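Local coordinates for invasion protein invA (PDB 3LW9) that belongs to the inner-membrane export apparatus of a type III secretion system and takes part in invasion of the intestinal epithelium, this chain being part of its cytoplasmic domain, at residues L5-P10 / I54-N59; S12-L17 / L42-E47; D80-F85 / M113-R118. The protein carries 2 engineered substitutions. All blocks are in the same frame, centred on the assembly; numbering follows the deposited sequence.

Contact 1 (L5-P10 / I54-N59); sequences LILLVP and IVLLIN
Ile6 and Leu57 form a hydrogen-bonded pair at the heart of an antiparallel ladder between strands 5-9 and 53-58, the two central strands of a four-stranded mixed sheet. Two reciprocal pairs of backbone bonds join them. Ile6 N donates a hydrogen bond to Leu57 O at 2.9 Å, nearly straight at 178°, and Leu57 N donates one to Ile6 O; two residues on, Leu8 and Val55 repeat the exchange, the bond from Leu8 N to Val55 O being the more bent at 146°. Between the pairs, CA-H groups approach carbonyls, as with Leu7 CA 3.3 Å from Val55 O. Aliphatic residues suit the face of Leu7 and Leu56, which has apolar cover: Leu7 CD2 meets Leu56 CD1 at 3.8 Å and also touches Ile54 CG2, while Ile54 and Leu56 reach Leu124 and Leu128 of the long helix 120-151. On the other face Leu8 and Leu57 are only partly buried. Leu8 CD2 rests on Val55 CB, while Leu8 CD1 meets Leu57, whose side chain crosses that of Leu8 at about a right angle. With CG of Leu57 anti to its carbonyl carbon (chi1 -41°), Leu57 CD1 lies a tight 3.4 Å from Leu8 CD1.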
loop_
_atom_site.group_PDB
_atom_site.type_symbol
_atom_site.label_atom_id
_atom_site.label_comp_id
_atom_site.label_asym_id
_atom_site.label_seq_id
_atom_site.Cartn_x
_atom_site.Cartn_y
_atom_site.Cartn_z
ATOM N N LEU A 5 -3.782 0.363 -14.738
ATOM C CA LEU A 5 -4.184 0.341 -13.329
ATOM C C LEU A 5 -5.252 1.399 -13.122
ATOM O O LEU A 5 -5.097 2.545 -13.586
ATOM C CB LEU A 5 -3.018 0.697 -12.405
ATOM C CG LEU A 5 -1.711 -0.096 -12.393
ATOM C CD1 LEU A 5 -0.920 0.341 -11.171
ATOM C CD2 LEU A 5 -1.910 -1.567 -12.382
ATOM N N ILE A 6 -6.319 1.063 -12.415
ATOM C CA ILE A 6 -7.373 2.036 -12.148
ATOM C C ILE A 6 -7.440 2.331 -10.652
ATOM O O ILE A 6 -7.427 1.422 -9.858
ATOM C CB ILE A 6 -8.773 1.521 -12.576
ATOM C CG1 ILE A 6 -8.817 1.075 -14.048
ATOM C CG2 ILE A 6 -9.842 2.566 -12.290
ATOM C CD1 ILE A 6 -8.394 2.092 -15.030
ATOM N N LEU A 7 -7.485 3.607 -10.282
ATOM C CA LEU A 7 -7.700 3.992 -8.912
ATOM C C LEU A 7 -9.044 4.690 -8.832
ATOM O O LEU A 7 -9.209 5.783 -9.408
ATOM C CB LEU A 7 -6.622 4.942 -8.444
ATOM C CG LEU A 7 -5.171 4.454 -8.445
ATOM C CD1 LEU A 7 -4.249 5.591 -7.961
ATOM C CD2 LEU A 7 -5.031 3.220 -7.565
ATOM N N LEU A 8 -9.977 4.042 -8.139
ATOM C CA LEU A 8 -11.234 4.658 -7.691
ATOM C C LEU A 8 -10.919 5.584 -6.527
ATOM O O LEU A 8 -10.340 5.143 -5.504
ATOM C CB LEU A 8 -12.210 3.615 -7.219
ATOM C CG LEU A 8 -12.918 2.728 -8.248
ATOM C CD1 LEU A 8 -12.046 2.505 -9.427
ATOM C CD2 LEU A 8 -13.403 1.437 -7.654
ATOM N N VAL A 9 -11.317 6.843 -6.684
ATOM C CA VAL A 9 -11.022 7.874 -5.725
ATOM C C VAL A 9 -12.285 8.631 -5.314
ATOM O O VAL A 9 -13.320 8.580 -6.018
ATOM C CB VAL A 9 -9.944 8.842 -6.239
ATOM C CG1 VAL A 9 -8.646 8.095 -6.598
ATOM C CG2 VAL A 9 -10.440 9.648 -7.441
ATOM N N PRO A 10 -12.224 9.331 -4.165
ATOM C CA PRO A 10 -13.437 10.021 -3.761
ATOM C C PRO A 10 -13.761 11.123 -4.720
ATOM O O PRO A 10 -12.862 11.793 -5.229
ATOM C CB PRO A 10 -13.097 10.563 -2.380
ATOM C CG PRO A 10 -12.020 9.592 -1.881
ATOM C CD PRO A 10 -11.217 9.296 -3.076
ATOM N N ILE A 54 -9.222 4.726 -1.262
ATOM C CA ILE A 54 -8.850 4.494 -2.658
ATOM C C ILE A 54 -8.939 2.981 -2.961
ATOM O O ILE A 54 -8.526 2.126 -2.137
ATOM C CB ILE A 54 -7.415 4.966 -2.969
ATOM C CG1 ILE A 54 -7.204 6.437 -2.617
ATOM C CG2 ILE A 54 -7.027 4.662 -4.460
ATOM C CD1 ILE A 54 -7.108 7.348 -3.809
ATOM N N VAL A 55 -9.536 2.645 -4.103
ATOM C CA VAL A 55 -9.572 1.248 -4.536
ATOM C C VAL A 55 -8.688 1.053 -5.779
ATOM O O VAL A 55 -8.774 1.794 -6.765
ATOM C CB VAL A 55 -11.014 0.754 -4.747
ATOM C CG1 VAL A 55 -11.006 -0.731 -5.149
ATOM C CG2 VAL A 55 -11.812 0.950 -3.478
ATOM N N LEU A 56 -7.778 0.090 -5.700
ATOM C CA LEU A 56 -6.952 -0.296 -6.823
ATOM C C LEU A 56 -7.598 -1.432 -7.595
ATOM O O LEU A 56 -7.832 -2.488 -7.039
ATOM C CB LEU A 56 -5.587 -0.759 -6.334
ATOM C CG LEU A 56 -4.607 -1.334 -7.374
ATOM C CD1 LEU A 56 -4.297 -0.404 -8.528
ATOM C CD2 LEU A 56 -3.342 -1.743 -6.654
ATOM N N LEU A 57 -7.905 -1.175 -8.860
ATOM C CA LEU A 57 -8.345 -2.206 -9.771
ATOM C C LEU A 57 -7.245 -2.509 -10.769
ATOM O O LEU A 57 -6.615 -1.606 -11.340
ATOM C CB LEU A 57 -9.575 -1.764 -10.554
ATOM C CG LEU A 57 -10.656 -0.989 -9.786
ATOM C CD1 LEU A 57 -11.790 -0.628 -10.767
ATOM C CD2 LEU A 57 -11.164 -1.838 -8.608
ATOM N N ILE A 58 -7.069 -3.798 -11.042
ATOM C CA ILE A 58 -6.296 -4.221 -12.200
ATOM C C ILE A 58 -7.099 -5.200 -13.021
ATOM O O ILE A 58 -7.648 -6.164 -12.482
ATOM C CB ILE A 58 -4.955 -4.799 -11.733
ATOM C CG1 ILE A 58 -4.065 -3.631 -11.270
ATOM C CG2 ILE A 58 -4.334 -5.654 -12.804
ATOM C CD1 ILE A 58 -2.586 -3.916 -11.257
ATOM N N ASN A 59 -7.206 -4.925 -14.320
ATOM C CA ASN A 59 -8.062 -5.671 -15.215
ATOM C C ASN A 59 -9.513 -5.737 -14.719
ATOM O O ASN A 59 -10.175 -6.747 -14.895
ATOM C CB ASN A 59 -7.487 -7.089 -15.415
ATOM C CG ASN A 59 -7.798 -7.664 -16.769
ATOM O OD1 ASN A 59 -7.672 -6.982 -17.774
ATOM N ND2 ASN A 59 -8.166 -8.943 -16.811
#

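Contact 2 (S12-L17 / L42-E47)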
loop_
_atom_site.group_PDB
_atom_site.type_symbol
_atom_site.label_atom_id
_atom_site.label_comp_id
_atom_site.label_asym_id
_atom_site.label_seq_id
_atom_site.Cartn_x
_atom_site.Cartn_y
_atom_site.Cartn_z
ATOM N N SER A 12 -14.924 13.997 -4.368
ATOM C CA SER A 12 -14.469 15.332 -3.978
ATOM C C SER A 12 -12.954 15.507 -4.067
ATOM O O SER A 12 -12.492 16.631 -3.963
ATOM C CB SER A 12 -14.925 15.668 -2.567
ATOM O OG SER A 12 -14.272 14.851 -1.649
ATOM N N ARG A 13 -12.177 14.432 -4.228
ATOM C CA ARG A 13 -10.707 14.556 -4.287
ATOM C C ARG A 13 -10.134 14.440 -5.706
ATOM O O ARG A 13 -8.974 14.776 -5.967
ATOM C CB ARG A 13 -10.085 13.447 -3.463
ATOM C CG ARG A 13 -10.517 13.429 -2.010
ATOM C CD ARG A 13 -9.886 14.601 -1.267
ATOM N NE ARG A 13 -10.144 14.541 0.166
ATOM C CZ ARG A 13 -9.647 15.384 1.069
ATOM N NH1 ARG A 13 -8.789 16.333 0.718
ATOM N NH2 ARG A 13 -9.952 15.224 2.352
ATOM N N ARG A 14 -10.955 13.933 -6.625
ATOM C CA ARG A 14 -10.460 13.525 -7.925
ATOM C C ARG A 14 -9.750 14.673 -8.627
ATOM O O ARG A 14 -8.672 14.499 -9.179
ATOM C CB ARG A 14 -11.629 13.028 -8.789
ATOM C CG ARG A 14 -11.202 12.494 -10.159
ATOM C CD ARG A 14 -12.473 12.419 -11.047
ATOM N NE ARG A 14 -12.141 12.496 -12.461
ATOM C CZ ARG A 14 -11.682 11.480 -13.180
ATOM N NH1 ARG A 14 -11.523 10.295 -12.623
ATOM N NH2 ARG A 14 -11.398 11.638 -14.464
ATOM N N GLU A 15 -10.348 15.865 -8.632
ATOM C CA GLU A 15 -9.729 16.966 -9.378
ATOM C C GLU A 15 -8.391 17.430 -8.746
ATOM O O GLU A 15 -7.397 17.706 -9.443
ATOM C CB GLU A 15 -10.723 18.123 -9.584
ATOM C CG GLU A 15 -10.440 18.963 -10.821
ATOM C CD GLU A 15 -11.050 18.413 -12.167
ATOM O OE1 GLU A 15 -11.249 17.165 -12.349
ATOM O OE2 GLU A 15 -11.294 19.278 -13.055
ATOM N N ASP A 16 -8.338 17.517 -7.427
ATOM C CA ASP A 16 -7.063 17.776 -6.764
ATOM C C ASP A 16 -5.979 16.760 -7.096
ATOM O O ASP A 16 -4.810 17.129 -7.244
ATOM C CB ASP A 16 -7.211 17.788 -5.251
ATOM C CG ASP A 16 -7.955 18.974 -4.725
ATOM O OD1 ASP A 16 -8.352 19.885 -5.477
ATOM O OD2 ASP A 16 -8.140 18.987 -3.493
ATOM N N LEU A 17 -6.345 15.478 -7.135
ATOM C CA LEU A 17 -5.390 14.421 -7.475
ATOM C C LEU A 17 -4.912 14.509 -8.931
ATOM O O LEU A 17 -3.740 14.265 -9.213
ATOM C CB LEU A 17 -5.947 13.037 -7.164
ATOM C CG LEU A 17 -6.310 12.827 -5.690
ATOM C CD1 LEU A 17 -7.004 11.453 -5.508
ATOM C CD2 LEU A 17 -5.062 12.936 -4.780
ATOM N N LEU A 42 -5.001 5.328 -14.318
ATOM C CA LEU A 42 -6.183 6.147 -14.518
ATOM C C LEU A 42 -6.932 6.334 -13.201
ATOM O O LEU A 42 -7.128 5.391 -12.432
ATOM C CB LEU A 42 -7.100 5.516 -15.559
ATOM C CG LEU A 42 -6.463 5.252 -16.921
ATOM C CD1 LEU A 42 -7.413 4.545 -17.862
ATOM C CD2 LEU A 42 -5.992 6.595 -17.499
ATOM N N LEU A 43 -7.344 7.568 -12.950
ATOM C CA LEU A 43 -8.214 7.856 -11.814
ATOM C C LEU A 43 -9.664 7.805 -12.300
ATOM O O LEU A 43 -9.933 8.225 -13.437
ATOM C CB LEU A 43 -7.896 9.242 -11.287
ATOM C CG LEU A 43 -6.763 9.368 -10.265
ATOM C CD1 LEU A 43 -5.782 8.209 -10.259
ATOM C CD2 LEU A 43 -6.068 10.694 -10.425
ATOM N N ARG A 44 -10.567 7.300 -11.453
ATOM C CA ARG A 44 -12.029 7.299 -11.693
ATOM C C ARG A 44 -12.775 7.590 -10.378
ATOM O O ARG A 44 -12.308 7.243 -9.262
ATOM C CB ARG A 44 -12.488 5.957 -12.273
ATOM C CG ARG A 44 -11.932 5.657 -13.651
ATOM C CD ARG A 44 -12.473 6.601 -14.729
ATOM N NE ARG A 44 -12.245 6.071 -16.083
ATOM C CZ ARG A 44 -11.256 6.433 -16.903
ATOM N NH1 ARG A 44 -10.351 7.348 -16.544
ATOM N NH2 ARG A 44 -11.170 5.876 -18.105
ATOM N N ASP A 45 -13.913 8.278 -10.479
ATOM C CA ASP A 45 -14.708 8.543 -9.299
ATOM C C ASP A 45 -15.257 7.233 -8.800
ATOM O O ASP A 45 -15.859 6.482 -9.572
ATOM C CB ASP A 45 -15.902 9.435 -9.603
ATOM C CG ASP A 45 -15.523 10.882 -9.887
ATOM O OD1 ASP A 45 -14.416 11.315 -9.584
ATOM O OD2 ASP A 45 -16.366 11.594 -10.448
ATOM N N GLY A 46 -15.092 6.976 -7.512
ATOM C CA GLY A 46 -15.700 5.817 -6.880
ATOM C C GLY A 46 -17.063 6.130 -6.285
ATOM O O GLY A 46 -17.166 6.870 -5.318
ATOM N N GLU A 47 -18.098 5.524 -6.840
ATOM C CA GLU A 47 -19.464 5.716 -6.354
ATOM C C GLU A 47 -19.565 5.240 -4.909
ATOM O O GLU A 47 -19.174 4.111 -4.603
ATOM C CB GLU A 47 -20.446 4.927 -7.207
ATOM C CG GLU A 47 -20.434 5.280 -8.683
ATOM C CD GLU A 47 -20.524 6.775 -8.918
ATOM O OE1 GLU A 47 -21.652 7.326 -8.969
ATOM O OE2 GLU A 47 -19.449 7.390 -9.047
#
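Arg14 turns CG anti to its backbone N (chi1 -177°) and stays extended from CG to NE, which carries its guanidinium from the first turn of helix 14-19 across to the edge of strand 41-45. There a turn about the CD-NE bond swings the guanidinium round to the strand, and Arg14 NH1 reaches Leu43 O at 2.7 Å, a weak hydrogen bond with an N-H...O angle of 150°. This oxygen lies near the guanidinium plane, at its edge, as does Arg44 CA. Leu43 O has a second donor, Arg44 NH1 at 3.3 Å, which comes from above the carbonyl plane. One strand carbonyl thus receives two arginine side chains, and its partial negative charge would help to offset the nearness of two like charges. An arginine suits the helix position because it is long enough to reach from there to Leu43 O on the strand edge. Asp45 crosses it at about a right angle, with the carboxylate plane 87° from that of the guanidinium. Their salt bridge is long, 3.9 Å from Arg14 NE to Asp45 OD1, and the position of that oxygen is uncertain. One turn further along the helix, Leu17 CB packs on Leu43 CD2 at 4.0 Å. Both leucines are buried and suit an apolar interior: Leu17 also touches Val9 and Phe70, and Leu43 touches Leu7. Strand 5-9, the helical connection and parallel strand 41-45 together make a beta-alpha-beta crossover, with helix 14-19 packed against the strand at the edge of the sheet.

Contact 3 (D80-F85 / M113-R118). Engineered in segment 113-118: Met113 (natural residue Leu).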
loop_
_atom_site.group_PDB
_atom_site.type_symbol
_atom_site.label_atom_id
_atom_site.label_comp_id
_atom_site.label_asym_id
_atom_site.label_seq_id
_atom_site.Cartn_x
_atom_site.Cartn_y
_atom_site.Cartn_z
ATOM N N ASP A 80 4.763 6.204 20.863
ATOM C CA ASP A 80 3.836 6.738 21.859
ATOM C C ASP A 80 4.227 8.083 22.461
ATOM O O ASP A 80 3.381 8.785 23.017
ATOM C CB ASP A 80 3.670 5.741 22.996
ATOM C CG ASP A 80 2.936 4.505 22.578
ATOM O OD1 ASP A 80 2.274 4.524 21.515
ATOM O OD2 ASP A 80 3.038 3.509 23.327
ATOM N N GLU A 81 5.494 8.449 22.360
ATOM C CA GLU A 81 5.955 9.730 22.877
ATOM C C GLU A 81 5.229 10.903 22.182
ATOM O O GLU A 81 5.092 11.967 22.749
ATOM C CB GLU A 81 7.489 9.846 22.715
ATOM C CG GLU A 81 8.128 10.965 23.520
ATOM C CD GLU A 81 9.410 10.552 24.218
ATOM O OE1 GLU A 81 10.457 10.365 23.548
ATOM O OE2 GLU A 81 9.370 10.422 25.461
ATOM N N VAL A 82 4.797 10.703 20.946
ATOM C CA VAL A 82 3.982 11.710 20.250
ATOM C C VAL A 82 2.846 12.223 21.139
ATOM O O VAL A 82 2.605 13.422 21.240
ATOM C CB VAL A 82 3.411 11.142 18.935
ATOM C CG1 VAL A 82 2.327 12.067 18.384
ATOM C CG2 VAL A 82 4.554 10.909 17.926
ATOM N N VAL A 83 2.169 11.302 21.806
ATOM C CA VAL A 83 1.047 11.677 22.683
ATOM C C VAL A 83 1.478 12.549 23.863
ATOM O O VAL A 83 0.747 13.449 24.246
ATOM C CB VAL A 83 0.287 10.430 23.133
ATOM C CG1 VAL A 83 -0.608 10.725 24.346
ATOM C CG2 VAL A 83 -0.508 9.898 21.963
ATOM N N SER A 84 2.689 12.327 24.385
ATOM C CA SER A 84 3.233 13.152 25.460
ATOM C C SER A 84 3.460 14.593 25.012
ATOM O O SER A 84 3.553 15.495 25.841
ATOM C CB SER A 84 4.545 12.568 25.996
ATOM O OG SER A 84 5.673 12.913 25.189
ATOM N N PHE A 85 3.561 14.794 23.706
ATOM C CA PHE A 85 3.662 16.127 23.135
ATOM C C PHE A 85 2.309 16.806 22.935
ATOM O O PHE A 85 2.229 17.929 22.437
ATOM C CB PHE A 85 4.418 16.046 21.825
ATOM C CG PHE A 85 5.832 15.563 21.979
ATOM C CD1 PHE A 85 6.626 16.022 23.029
ATOM C CD2 PHE A 85 6.376 14.684 21.068
ATOM C CE1 PHE A 85 7.944 15.590 23.164
ATOM C CE2 PHE A 85 7.680 14.244 21.190
ATOM C CZ PHE A 85 8.472 14.701 22.248
HETATM N N MSE A 113 11.403 16.971 16.148
HETATM C CA MSE A 113 11.652 16.149 17.312
HETATM C C MSE A 113 11.961 14.733 16.900
HETATM O O MSE A 113 11.700 13.823 17.661
HETATM C CB MSE A 113 10.444 16.128 18.245
HETATM C CG MSE A 113 9.561 17.317 18.161
HETATM SE SE MSE A 113 8.826 17.696 19.893
HETATM C CE MSE A 113 10.441 18.425 20.736
ATOM N N GLY A 114 12.469 14.563 15.684
ATOM C CA GLY A 114 13.065 13.306 15.245
ATOM C C GLY A 114 12.155 12.351 14.532
ATOM O O GLY A 114 12.497 11.175 14.299
ATOM N N TYR A 115 10.976 12.839 14.180
ATOM C CA TYR A 115 10.039 12.033 13.427
ATOM C C TYR A 115 10.122 12.325 11.940
ATOM O O TYR A 115 10.437 13.455 11.504
ATOM C CB TYR A 115 8.586 12.251 13.926
ATOM C CG TYR A 115 8.398 11.730 15.317
ATOM C CD1 TYR A 115 8.173 10.363 15.556
ATOM C CD2 TYR A 115 8.502 12.577 16.414
ATOM C CE1 TYR A 115 8.013 9.879 16.846
ATOM C CE2 TYR A 115 8.377 12.096 17.719
ATOM C CZ TYR A 115 8.121 10.735 17.923
ATOM O OH TYR A 115 8.001 10.242 19.188
ATOM N N VAL A 116 9.784 11.284 11.184
ATOM C CA VAL A 116 9.727 11.352 9.756
ATOM C C VAL A 116 8.284 11.234 9.304
ATOM O O VAL A 116 7.568 10.340 9.713
ATOM C CB VAL A 116 10.554 10.274 9.132
ATOM C CG1 VAL A 116 10.245 10.177 7.602
ATOM C CG2 VAL A 116 12.028 10.632 9.388
ATOM N N LEU A 117 7.899 12.197 8.476
ATOM C CA LEU A 117 6.516 12.358 8.018
ATOM C C LEU A 117 6.422 12.171 6.486
ATOM O O LEU A 117 7.334 12.558 5.756
ATOM C CB LEU A 117 6.058 13.751 8.401
ATOM C CG LEU A 117 5.715 14.002 9.874
ATOM C CD1 LEU A 117 6.898 13.794 10.830
ATOM C CD2 LEU A 117 5.194 15.368 9.949
ATOM N N ARG A 118 5.319 11.598 6.022
ATOM C CA ARG A 118 5.065 11.355 4.605
ATOM C C ARG A 118 3.724 11.988 4.266
ATOM O O ARG A 118 2.752 11.762 4.976
ATOM C CB ARG A 118 5.005 9.855 4.384
ATOM C CG ARG A 118 5.032 9.391 3.002
ATOM C CD ARG A 118 4.925 7.857 2.946
ATOM N NE ARG A 118 6.208 7.242 3.204
ATOM C CZ ARG A 118 6.415 6.060 3.789
ATOM N NH1 ARG A 118 5.432 5.316 4.239
ATOM N NH2 ARG A 118 7.664 5.646 3.973
#
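Val82 and Tyr115 have the closest CA atoms of the two segments, 9.1 Å apart, so the weakly bonded helical turn 81-84 meets the loop leading into strand 117-119 through side chains. The result is a small aromatic cluster on the surface of the domain, beside the antiparallel sheet to which that strand belongs. Tyr115 is its centre. Val82 sets CG2 over one face of the tyrosine ring in a CH-pi contact, 3.9 Å from the centroid and toward the rim on the hydroxyl side. Beta-branched Val82 places a methyl there while its side chain also packs on Leu110 and Ile87. Tyrosine fits because its apolar ring can take this packing while Tyr115 OH, 3.6 Å from Glu81 CB, finds a hydrogen-bonding partner in Ser79. Phe85 meets Tyr115 edge to edge, CE2 to CE2 at 4.1 Å, and both rings also touch Leu110 of helix 104-111. The Phe85 ring has neighbours over both faces. Glu81 O lies 3.4 Å above one face, near the rim; this carbonyl accepts a hydrogen bond from Ser84 OG. Over the other face is the engineered Met113, a selenomethionine; the side chains of Phe85 and Met113 come toward each other from opposite directions. In this Met-aromatic contact Met113 SE sits 3.8 Å from the Phe85 ring centroid, only 9° off the ring normal.

How the contacts relate
From the N terminus, the chain lays down strand 5-9, then turns into helix 14-19; contact 2 closes the loop from there, through helix 22-34, to strand 41-45. The chain continues into strand 53-58, where contact 1 closes a wider loop that holds contact 2 within it. The two share one sheet: strand 5-9 pairs with strand 53-58 on one edge and strand 41-45 on the other, where Leu7 N lies 2.8 Å from Leu42 O, a probable hydrogen bond. Contact 3 follows in series, closing a separate loop from the turn 81-84 through strands 90-94 and 97-102 and helix 104-111 to the approach to strand 117-119 of the second sheet. Its centre lies about 31 Å from the centre of either other contact.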